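Local coordinates for CBS domain protein (Sulfolobus tokodaii, PDB 2EF7) that is of unknown function but carries a tandem pair of CBS domains, a module that in relatives commonly binds adenosine-containing ligands, at residues A[13-21]-A[33-42]; A[89-100]-A[112-120]. All blocks are in the same frame, centred on the assembly; numbering follows the deposited sequence.

Overall arrangement
The two contacts follow each other along the chain, contact 1 in the first CBS domain and contact 2 in the second. Contact 1 pairs strands 16-18 and 37-42, which helix 23-33 connects, in a four-stranded mixed sheet; contact 2 packs helix 86-96 and the residues after it against strand 110-115 and the start of helix 116-126, at the edge strand of a three-stranded mixed sheet. Their centres are about 19 Å apart, on opposite sides of the chain's centre, yet they touch: Val14 and Ile39 of contact 1 both meet Ile113 of contact 2. Each contact lies within one CBS domain, and these apolar side chains are a place where the two domains meet.

Contact 1 of 2, residues A[13-21]-A[33-42]; sequences QVISVTKDA and KNIGSVIVVD
The carboxylate of Asp42 is met by Lys19 NZ from above its plane, 44° out of it, with OD2 at 2.7 Å in a salt bridge. Lys19 CG sits between the backbone N and the carbonyl carbon (chi1 65°), and from there the chain runs fully extended, carrying CD and CE obliquely across the acid to bring NZ to OD2. Behind this bridge the backbones form a short parallel ladder. Ile39 is gripped twice, its N bonded to Ile15 O at 3.0 Å and its O receiving Val17 N at 2.9 Å. Val41 N then reaches Val17 O at 2.9 Å, and a weak, bent bond from Lys19 N to Val41 O closes the ladder. Ser16 CB packs on Val41 CG1 on the side where Ile39 and Val41 face strand 110-115. On the other side Val17 and Val38 meet through their CG2 methyls, crossing at about a right angle, with Ile26 and Met30 of helix 23-33 against Val38. Packing is tight where Val40 CG1 presses on Lys19 CA at 3.5 Å. Where the strand has yet to begin, Ile35 CD1 sits 3.6 Å from both CB and CG1 of Ile15. Joined by helix 23-33, the two parallel strands make the beta-alpha-beta unit of the first CBS domain.

Contact 2 of 2, residues A[89-100]-A[112-120]; sequences ALALMRQFNIRH and GIISIRDIT
A capping box starts helix 116-126 at Ser115, whose CB lies 3.4 Å from CD2 of the His100 imidazole and approaches that ring obliquely. Inside the box, Ser115 N donates to Asp118 OD2 at 2.8 Å, on the anti side of the carboxylate, while Ser115 OG accepts weak bonds from the N of Arg117 and of Asp118. Asp118 OD1 is also held, by a salt bridge to Arg121. One backbone bond fastens the loop after helix 86-96 to this helix start: Ile116 N to Arg99 O, 3.0 Å. His100 and Ser115 form an antiparallel, non-hydrogen-bonded pair where strand 100-104 begins and strand 110-115 ends, so the contact lies where the sheet of the second CBS domain passes into its last helix. Helices 86-96 and 116-126 pack side by side here, their short segments at 140°. Between them Met93, a selenomethionine, stretches straight out with chi2 171°, meeting Ile119 tip to tip; Ile119 CD1 is 3.3 Å from Met93 CE, a tight fit. The Met93 side chain crosses Ile114 at about a right angle, with CE 3.6 Å from Ile114 CG2. One turn earlier, Leu90 CD1 touches Ile116 CD1 at 3.6 Å. His100 ND1 is hydrogen-bonded to Glu132 O of the second subunit, which lies against this part of the domain.

Contact 1 of 2, residues A[13-21]-A[33-42]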
loop_
_atom_site.group_PDB
_atom_site.type_symbol
_atom_site.label_atom_id
_atom_site.label_comp_id
_atom_site.label_asym_id
_atom_site.label_seq_id
_atom_site.Cartn_x
_atom_site.Cartn_y
_atom_site.Cartn_z
ATOM N N GLN A 13 -6.367 -15.371 -15.772
ATOM C CA GLN A 13 -5.309 -15.654 -16.736
ATOM C C GLN A 13 -4.001 -15.967 -16.009
ATOM O O GLN A 13 -2.945 -15.444 -16.371
ATOM C CB GLN A 13 -5.083 -14.443 -17.653
ATOM C CG GLN A 13 -6.350 -13.827 -18.223
ATOM C CD GLN A 13 -7.153 -14.806 -19.051
ATOM O OE1 GLN A 13 -6.664 -15.339 -20.049
ATOM N NE2 GLN A 13 -8.395 -15.051 -18.641
ATOM N N VAL A 14 -4.063 -16.800 -14.975
ATOM C CA VAL A 14 -2.849 -17.147 -14.244
ATOM C C VAL A 14 -2.161 -18.275 -14.993
ATOM O O VAL A 14 -2.792 -18.967 -15.782
ATOM C CB VAL A 14 -3.165 -17.598 -12.808
ATOM C CG1 VAL A 14 -3.867 -16.473 -12.065
ATOM C CG2 VAL A 14 -4.032 -18.845 -12.829
ATOM N N ILE A 15 -0.869 -18.463 -14.751
ATOM C CA ILE A 15 -0.132 -19.509 -15.436
ATOM C C ILE A 15 0.011 -20.746 -14.575
ATOM O O ILE A 15 0.373 -20.654 -13.399
ATOM C CB ILE A 15 1.273 -19.025 -15.830
ATOM C CG1 ILE A 15 1.160 -17.783 -16.717
ATOM C CG2 ILE A 15 2.026 -20.139 -16.531
ATOM C CD1 ILE A 15 0.404 -18.017 -18.013
ATOM N N SER A 16 -0.259 -21.908 -15.167
ATOM C CA SER A 16 -0.141 -23.170 -14.451
ATOM C C SER A 16 0.645 -24.186 -15.264
ATOM O O SER A 16 0.762 -24.058 -16.474
ATOM C CB SER A 16 -1.527 -23.746 -14.170
ATOM O OG SER A 16 -2.142 -24.156 -15.379
ATOM N N VAL A 17 1.172 -25.199 -14.585
ATOM C CA VAL A 17 1.918 -26.276 -15.235
ATOM C C VAL A 17 1.390 -27.552 -14.615
ATOM O O VAL A 17 0.938 -27.538 -13.467
ATOM C CB VAL A 17 3.454 -26.170 -14.977
ATOM C CG1 VAL A 17 3.984 -24.840 -15.519
ATOM C CG2 VAL A 17 3.753 -26.314 -13.478
ATOM N N THR A 18 1.438 -28.652 -15.356
ATOM C CA THR A 18 0.932 -29.911 -14.834
ATOM C C THR A 18 1.898 -30.477 -13.807
ATOM O O THR A 18 3.085 -30.151 -13.810
ATOM C CB THR A 18 0.722 -30.945 -15.954
ATOM O OG1 THR A 18 1.989 -31.347 -16.475
ATOM C CG2 THR A 18 -0.094 -30.342 -17.075
ATOM N N LYS A 19 1.386 -31.336 -12.931
ATOM C CA LYS A 19 2.204 -31.920 -11.872
ATOM C C LYS A 19 3.399 -32.756 -12.325
ATOM O O LYS A 19 4.260 -33.087 -11.515
ATOM C CB LYS A 19 1.328 -32.736 -10.919
ATOM C CG LYS A 19 0.669 -33.951 -11.529
ATOM C CD LYS A 19 -0.016 -34.774 -10.441
ATOM C CE LYS A 19 -0.710 -35.999 -11.022
ATOM N NZ LYS A 19 -1.289 -36.861 -9.955
ATOM N N ASP A 20 3.465 -33.107 -13.604
ATOM C CA ASP A 20 4.606 -33.881 -14.080
ATOM C C ASP A 20 5.502 -33.065 -15.025
ATOM O O ASP A 20 6.400 -33.610 -15.665
ATOM C CB ASP A 20 4.138 -35.168 -14.761
ATOM C CG ASP A 20 3.473 -34.917 -16.093
ATOM O OD1 ASP A 20 2.806 -33.873 -16.247
ATOM O OD2 ASP A 20 3.608 -35.780 -16.986
ATOM N N ALA A 21 5.257 -31.756 -15.096
ATOM C CA ALA A 21 6.054 -30.864 -15.936
ATOM C C ALA A 21 7.480 -30.879 -15.394
ATOM O O ALA A 21 7.675 -30.943 -14.181
ATOM C CB ALA A 21 5.486 -29.461 -15.878
ATOM N N LYS A 33 7.308 -15.855 -19.672
ATOM C CA LYS A 33 6.110 -15.133 -19.258
ATOM C C LYS A 33 6.495 -14.049 -18.249
ATOM O O LYS A 33 5.668 -13.232 -17.853
ATOM C CB LYS A 33 5.110 -16.089 -18.601
ATOM C CG LYS A 33 4.447 -17.080 -19.539
ATOM C CD LYS A 33 3.562 -16.382 -20.551
ATOM C CE LYS A 33 2.571 -17.349 -21.165
ATOM N NZ LYS A 33 3.233 -18.552 -21.731
ATOM N N ASN A 34 7.758 -14.061 -17.836
ATOM C CA ASN A 34 8.272 -13.106 -16.863
ATOM C C ASN A 34 7.412 -13.081 -15.601
ATOM O O ASN A 34 6.879 -12.039 -15.217
ATOM C CB ASN A 34 8.351 -11.705 -17.478
ATOM C CG ASN A 34 9.038 -10.701 -16.561
ATOM O OD1 ASN A 34 10.034 -11.015 -15.911
ATOM N ND2 ASN A 34 8.512 -9.481 -16.517
ATOM N N ILE A 35 7.272 -14.239 -14.961
ATOM C CA ILE A 35 6.489 -14.344 -13.732
ATOM C C ILE A 35 7.343 -15.013 -12.645
ATOM O O ILE A 35 8.320 -15.706 -12.953
ATOM C CB ILE A 35 5.188 -15.159 -13.964
ATOM C CG1 ILE A 35 5.508 -16.502 -14.636
ATOM C CG2 ILE A 35 4.228 -14.356 -14.823
ATOM C CD1 ILE A 35 4.273 -17.344 -14.943
ATOM N N GLY A 36 6.978 -14.806 -11.385
ATOM C CA GLY A 36 7.741 -15.384 -10.289
ATOM C C GLY A 36 7.227 -16.674 -9.669
ATOM O O GLY A 36 7.799 -17.164 -8.683
ATOM N N SER A 37 6.153 -17.225 -10.229
ATOM C CA SER A 37 5.579 -18.467 -9.721
ATOM C C SER A 37 4.476 -18.984 -10.644
ATOM O O SER A 37 3.925 -18.247 -11.454
ATOM C CB SER A 37 4.987 -18.246 -8.319
ATOM O OG SER A 37 3.911 -17.322 -8.376
ATOM N N VAL A 38 4.161 -20.263 -10.517
ATOM C CA VAL A 38 3.103 -20.854 -11.312
ATOM C C VAL A 38 2.323 -21.805 -10.427
ATOM O O VAL A 38 2.839 -22.324 -9.441
ATOM C CB VAL A 38 3.648 -21.651 -12.531
ATOM C CG1 VAL A 38 4.337 -20.711 -13.510
ATOM C CG2 VAL A 38 4.611 -22.736 -12.062
ATOM N N ILE A 39 1.069 -22.020 -10.776
ATOM C CA ILE A 39 0.234 -22.946 -10.035
ATOM C C ILE A 39 0.461 -24.316 -10.647
ATOM O O ILE A 39 0.534 -24.444 -11.865
ATOM C CB ILE A 39 -1.251 -22.596 -10.201
ATOM C CG1 ILE A 39 -1.501 -21.184 -9.681
ATOM C CG2 ILE A 39 -2.120 -23.634 -9.483
ATOM C CD1 ILE A 39 -1.147 -21.010 -8.205
ATOM N N VAL A 40 0.601 -25.341 -9.815
ATOM C CA VAL A 40 0.761 -26.684 -10.348
ATOM C C VAL A 40 -0.639 -27.309 -10.313
ATOM O O VAL A 40 -1.320 -27.250 -9.281
ATOM C CB VAL A 40 1.708 -27.537 -9.497
ATOM C CG1 VAL A 40 1.860 -28.904 -10.138
ATOM C CG2 VAL A 40 3.080 -26.829 -9.349
ATOM N N VAL A 41 -1.081 -27.866 -11.438
ATOM C CA VAL A 41 -2.396 -28.486 -11.490
ATOM C C VAL A 41 -2.335 -29.958 -11.833
ATOM O O VAL A 41 -1.374 -30.446 -12.438
ATOM C CB VAL A 41 -3.352 -27.811 -12.514
ATOM C CG1 VAL A 41 -3.587 -26.357 -12.139
ATOM C CG2 VAL A 41 -2.798 -27.925 -13.919
ATOM N N ASP A 42 -3.383 -30.653 -11.411
ATOM C CA ASP A 42 -3.563 -32.072 -11.643
ATOM C C ASP A 42 -4.907 -32.057 -12.353
ATOM O O ASP A 42 -5.937 -31.894 -11.710
ATOM C CB ASP A 42 -3.681 -32.804 -10.304
ATOM C CG ASP A 42 -3.786 -34.314 -10.463
ATOM O OD1 ASP A 42 -4.402 -34.778 -11.443
ATOM O OD2 ASP A 42 -3.261 -35.040 -9.592
#

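Contact 2 of 2, residues A[89-100]-A[112-120]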
loop_
_atom_site.group_PDB
_atom_site.type_symbol
_atom_site.label_atom_id
_atom_site.label_comp_id
_atom_site.label_asym_id
_atom_site.label_seq_id
_atom_site.Cartn_x
_atom_site.Cartn_y
_atom_site.Cartn_z
ATOM N N ALA A 89 -12.881 -15.707 1.537
ATOM C CA ALA A 89 -11.487 -15.880 1.152
ATOM C C ALA A 89 -10.614 -15.371 2.308
ATOM O O ALA A 89 -9.591 -15.971 2.641
ATOM C CB ALA A 89 -11.192 -15.090 -0.123
ATOM N N LEU A 90 -11.037 -14.270 2.921
ATOM C CA LEU A 90 -10.312 -13.684 4.041
ATOM C C LEU A 90 -10.227 -14.652 5.217
ATOM O O LEU A 90 -9.170 -14.822 5.830
ATOM C CB LEU A 90 -11.003 -12.409 4.510
ATOM C CG LEU A 90 -10.303 -11.699 5.669
ATOM C CD1 LEU A 90 -8.882 -11.330 5.282
ATOM C CD2 LEU A 90 -11.094 -10.456 6.037
ATOM N N ALA A 91 -11.346 -15.280 5.544
ATOM C CA ALA A 91 -11.360 -16.208 6.660
ATOM C C ALA A 91 -10.422 -17.380 6.403
ATOM O O ALA A 91 -9.769 -17.863 7.326
ATOM C CB ALA A 91 -12.769 -16.703 6.912
ATOM N N LEU A 92 -10.339 -17.823 5.148
ATOM C CA LEU A 92 -9.480 -18.950 4.803
ATOM C C LEU A 92 -8.008 -18.547 4.873
ATOM O O LEU A 92 -7.170 -19.317 5.330
ATOM C CB LEU A 92 -9.825 -19.477 3.403
ATOM C CG LEU A 92 -9.642 -20.981 3.188
ATOM C CD1 LEU A 92 -10.472 -21.735 4.211
ATOM C CD2 LEU A 92 -10.070 -21.371 1.786
HETATM N N MSE A 93 -7.698 -17.337 4.420
HETATM C CA MSE A 93 -6.328 -16.845 4.466
HETATM C C MSE A 93 -5.835 -16.759 5.919
HETATM O O MSE A 93 -4.736 -17.230 6.238
HETATM C CB MSE A 93 -6.244 -15.470 3.797
HETATM C CG MSE A 93 -6.326 -15.519 2.278
HETATM SE SE MSE A 93 -6.508 -13.771 1.478
HETATM C CE MSE A 93 -7.448 -14.284 -0.128
ATOM N N ARG A 94 -6.645 -16.163 6.794
ATOM C CA ARG A 94 -6.282 -16.033 8.206
ATOM C C ARG A 94 -6.069 -17.413 8.812
ATOM O O ARG A 94 -5.053 -17.674 9.456
ATOM C CB ARG A 94 -7.381 -15.308 8.991
ATOM C CG ARG A 94 -7.574 -13.842 8.609
ATOM C CD ARG A 94 -8.722 -13.183 9.382
ATOM N NE ARG A 94 -8.466 -13.107 10.820
ATOM C CZ ARG A 94 -9.259 -12.486 11.690
ATOM N NH1 ARG A 94 -8.949 -12.466 12.982
ATOM N NH2 ARG A 94 -10.362 -11.881 11.268
ATOM N N GLN A 95 -7.033 -18.301 8.591
ATOM C CA GLN A 95 -6.959 -19.659 9.120
ATOM C C GLN A 95 -5.659 -20.376 8.780
ATOM O O GLN A 95 -5.104 -21.075 9.618
ATOM C CB GLN A 95 -8.134 -20.506 8.606
ATOM C CG GLN A 95 -8.195 -21.889 9.239
ATOM C CD GLN A 95 -9.468 -22.645 8.901
ATOM O OE1 GLN A 95 -10.563 -22.082 8.938
ATOM N NE2 GLN A 95 -9.334 -23.929 8.590
ATOM N N PHE A 96 -5.181 -20.197 7.551
ATOM C CA PHE A 96 -3.964 -20.858 7.096
ATOM C C PHE A 96 -2.751 -19.943 7.007
ATOM O O PHE A 96 -1.719 -20.318 6.452
ATOM C CB PHE A 96 -4.230 -21.514 5.745
ATOM C CG PHE A 96 -5.136 -22.702 5.833
ATOM C CD1 PHE A 96 -4.635 -23.945 6.211
ATOM C CD2 PHE A 96 -6.497 -22.571 5.606
ATOM C CE1 PHE A 96 -5.478 -25.036 6.363
ATOM C CE2 PHE A 96 -7.350 -23.658 5.756
ATOM C CZ PHE A 96 -6.843 -24.893 6.136
ATOM N N ASN A 97 -2.891 -18.741 7.552
ATOM C CA ASN A 97 -1.816 -17.754 7.560
ATOM C C ASN A 97 -1.129 -17.622 6.202
ATOM O O ASN A 97 0.095 -17.715 6.108
ATOM C CB ASN A 97 -0.789 -18.122 8.643
ATOM C CG ASN A 97 0.013 -16.919 9.126
ATOM O OD1 ASN A 97 -0.553 -15.896 9.525
ATOM N ND2 ASN A 97 1.338 -17.041 9.105
ATOM N N ILE A 98 -1.920 -17.410 5.150
ATOM C CA ILE A 98 -1.379 -17.246 3.803
ATOM C C ILE A 98 -1.963 -16.019 3.097
ATOM O O ILE A 98 -3.111 -15.641 3.332
ATOM C CB ILE A 98 -1.608 -18.510 2.941
ATOM C CG1 ILE A 98 -3.085 -18.911 2.976
ATOM C CG2 ILE A 98 -0.721 -19.648 3.442
ATOM C CD1 ILE A 98 -3.386 -20.175 2.187
ATOM N N ARG A 99 -1.157 -15.415 2.226
ATOM C CA ARG A 99 -1.512 -14.204 1.491
ATOM C C ARG A 99 -2.152 -14.402 0.125
ATOM O O ARG A 99 -2.704 -13.462 -0.434
ATOM C CB ARG A 99 -0.264 -13.327 1.332
ATOM C CG ARG A 99 0.356 -12.938 2.665
ATOM C CD ARG A 99 1.726 -12.285 2.536
ATOM N NE ARG A 99 2.325 -12.106 3.858
ATOM C CZ ARG A 99 3.539 -11.610 4.085
ATOM N NH1 ARG A 99 4.305 -11.232 3.070
ATOM N NH2 ARG A 99 3.987 -11.494 5.331
ATOM N N HIS A 100 -2.076 -15.609 -0.422
ATOM C CA HIS A 100 -2.656 -15.870 -1.735
ATOM C C HIS A 100 -3.433 -17.178 -1.731
ATOM O O HIS A 100 -3.100 -18.110 -0.991
ATOM C CB HIS A 100 -1.566 -15.945 -2.815
ATOM C CG HIS A 100 -0.680 -14.741 -2.870
ATOM N ND1 HIS A 100 0.406 -14.578 -2.038
ATOM C CD2 HIS A 100 -0.741 -13.625 -3.634
ATOM C CE1 HIS A 100 0.976 -13.412 -2.287
ATOM N NE2 HIS A 100 0.299 -12.814 -3.251
ATOM N N GLY A 112 -8.320 -18.588 -11.203
ATOM C CA GLY A 112 -7.535 -17.409 -10.892
ATOM C C GLY A 112 -6.833 -17.490 -9.548
ATOM O O GLY A 112 -6.766 -18.559 -8.932
ATOM N N ILE A 113 -6.319 -16.346 -9.100
ATOM C CA ILE A 113 -5.611 -16.215 -7.830
ATOM C C ILE A 113 -6.104 -14.943 -7.147
ATOM O O ILE A 113 -6.193 -13.901 -7.793
ATOM C CB ILE A 113 -4.076 -16.064 -8.050
ATOM C CG1 ILE A 113 -3.499 -17.353 -8.616
ATOM C CG2 ILE A 113 -3.387 -15.697 -6.740
ATOM C CD1 ILE A 113 -3.706 -18.546 -7.722
ATOM N N ILE A 114 -6.429 -15.039 -5.856
ATOM C CA ILE A 114 -6.903 -13.895 -5.074
ATOM C C ILE A 114 -5.916 -13.665 -3.932
ATOM O O ILE A 114 -5.487 -14.613 -3.281
ATOM C CB ILE A 114 -8.335 -14.143 -4.478
ATOM C CG1 ILE A 114 -8.837 -12.888 -3.760
ATOM C CG2 ILE A 114 -8.324 -15.293 -3.486
ATOM C CD1 ILE A 114 -9.769 -12.052 -4.583
ATOM N N SER A 115 -5.552 -12.410 -3.688
ATOM C CA SER A 115 -4.597 -12.103 -2.629
ATOM C C SER A 115 -5.194 -11.191 -1.569
ATOM O O SER A 115 -6.216 -10.542 -1.786
ATOM C CB SER A 115 -3.357 -11.427 -3.214
ATOM O OG SER A 115 -3.646 -10.080 -3.547
ATOM N N ILE A 116 -4.531 -11.141 -0.421
ATOM C CA ILE A 116 -4.979 -10.315 0.683
ATOM C C ILE A 116 -5.125 -8.855 0.245
ATOM O O ILE A 116 -5.981 -8.133 0.756
ATOM C CB ILE A 116 -3.992 -10.409 1.871
ATOM C CG1 ILE A 116 -4.578 -9.689 3.086
ATOM C CG2 ILE A 116 -2.636 -9.835 1.476
ATOM C CD1 ILE A 116 -5.847 -10.331 3.608
ATOM N N ARG A 117 -4.300 -8.419 -0.702
ATOM C CA ARG A 117 -4.392 -7.043 -1.184
ATOM C C ARG A 117 -5.658 -6.857 -2.002
ATOM O O ARG A 117 -6.233 -5.762 -2.028
ATOM C CB ARG A 117 -3.177 -6.666 -2.037
ATOM C CG ARG A 117 -1.855 -6.649 -1.286
ATOM C CD ARG A 117 -1.956 -5.881 0.028
ATOM N NE ARG A 117 -0.650 -5.728 0.669
ATOM C CZ ARG A 117 -0.470 -5.490 1.965
ATOM N NH1 ARG A 117 -1.514 -5.381 2.777
ATOM N NH2 ARG A 117 0.758 -5.356 2.452
ATOM N N ASP A 118 -6.086 -7.920 -2.686
ATOM C CA ASP A 118 -7.307 -7.847 -3.483
ATOM C C ASP A 118 -8.476 -7.642 -2.522
ATOM O O ASP A 118 -9.431 -6.933 -2.834
ATOM C CB ASP A 118 -7.536 -9.136 -4.276
ATOM C CG ASP A 118 -6.554 -9.309 -5.416
ATOM O OD1 ASP A 118 -6.347 -8.339 -6.181
ATOM O OD2 ASP A 118 -6.001 -10.421 -5.557
ATOM N N ILE A 119 -8.383 -8.271 -1.351
ATOM C CA ILE A 119 -9.427 -8.175 -0.338
ATOM C C ILE A 119 -9.587 -6.763 0.226
ATOM O O ILE A 119 -10.701 -6.253 0.321
ATOM C CB ILE A 119 -9.166 -9.174 0.807
ATOM C CG1 ILE A 119 -9.218 -10.603 0.244
ATOM C CG2 ILE A 119 -10.199 -8.987 1.918
ATOM C CD1 ILE A 119 -9.022 -11.689 1.270
ATOM N N THR A 120 -8.482 -6.127 0.593
ATOM C CA THR A 120 -8.559 -4.766 1.123
ATOM C C THR A 120 -9.013 -3.779 0.050
ATOM O O THR A 120 -9.654 -2.776 0.360
ATOM C CB THR A 120 -7.209 -4.299 1.694
ATOM O OG1 THR A 120 -6.174 -4.533 0.733
ATOM C CG2 THR A 120 -6.895 -5.043 2.979
#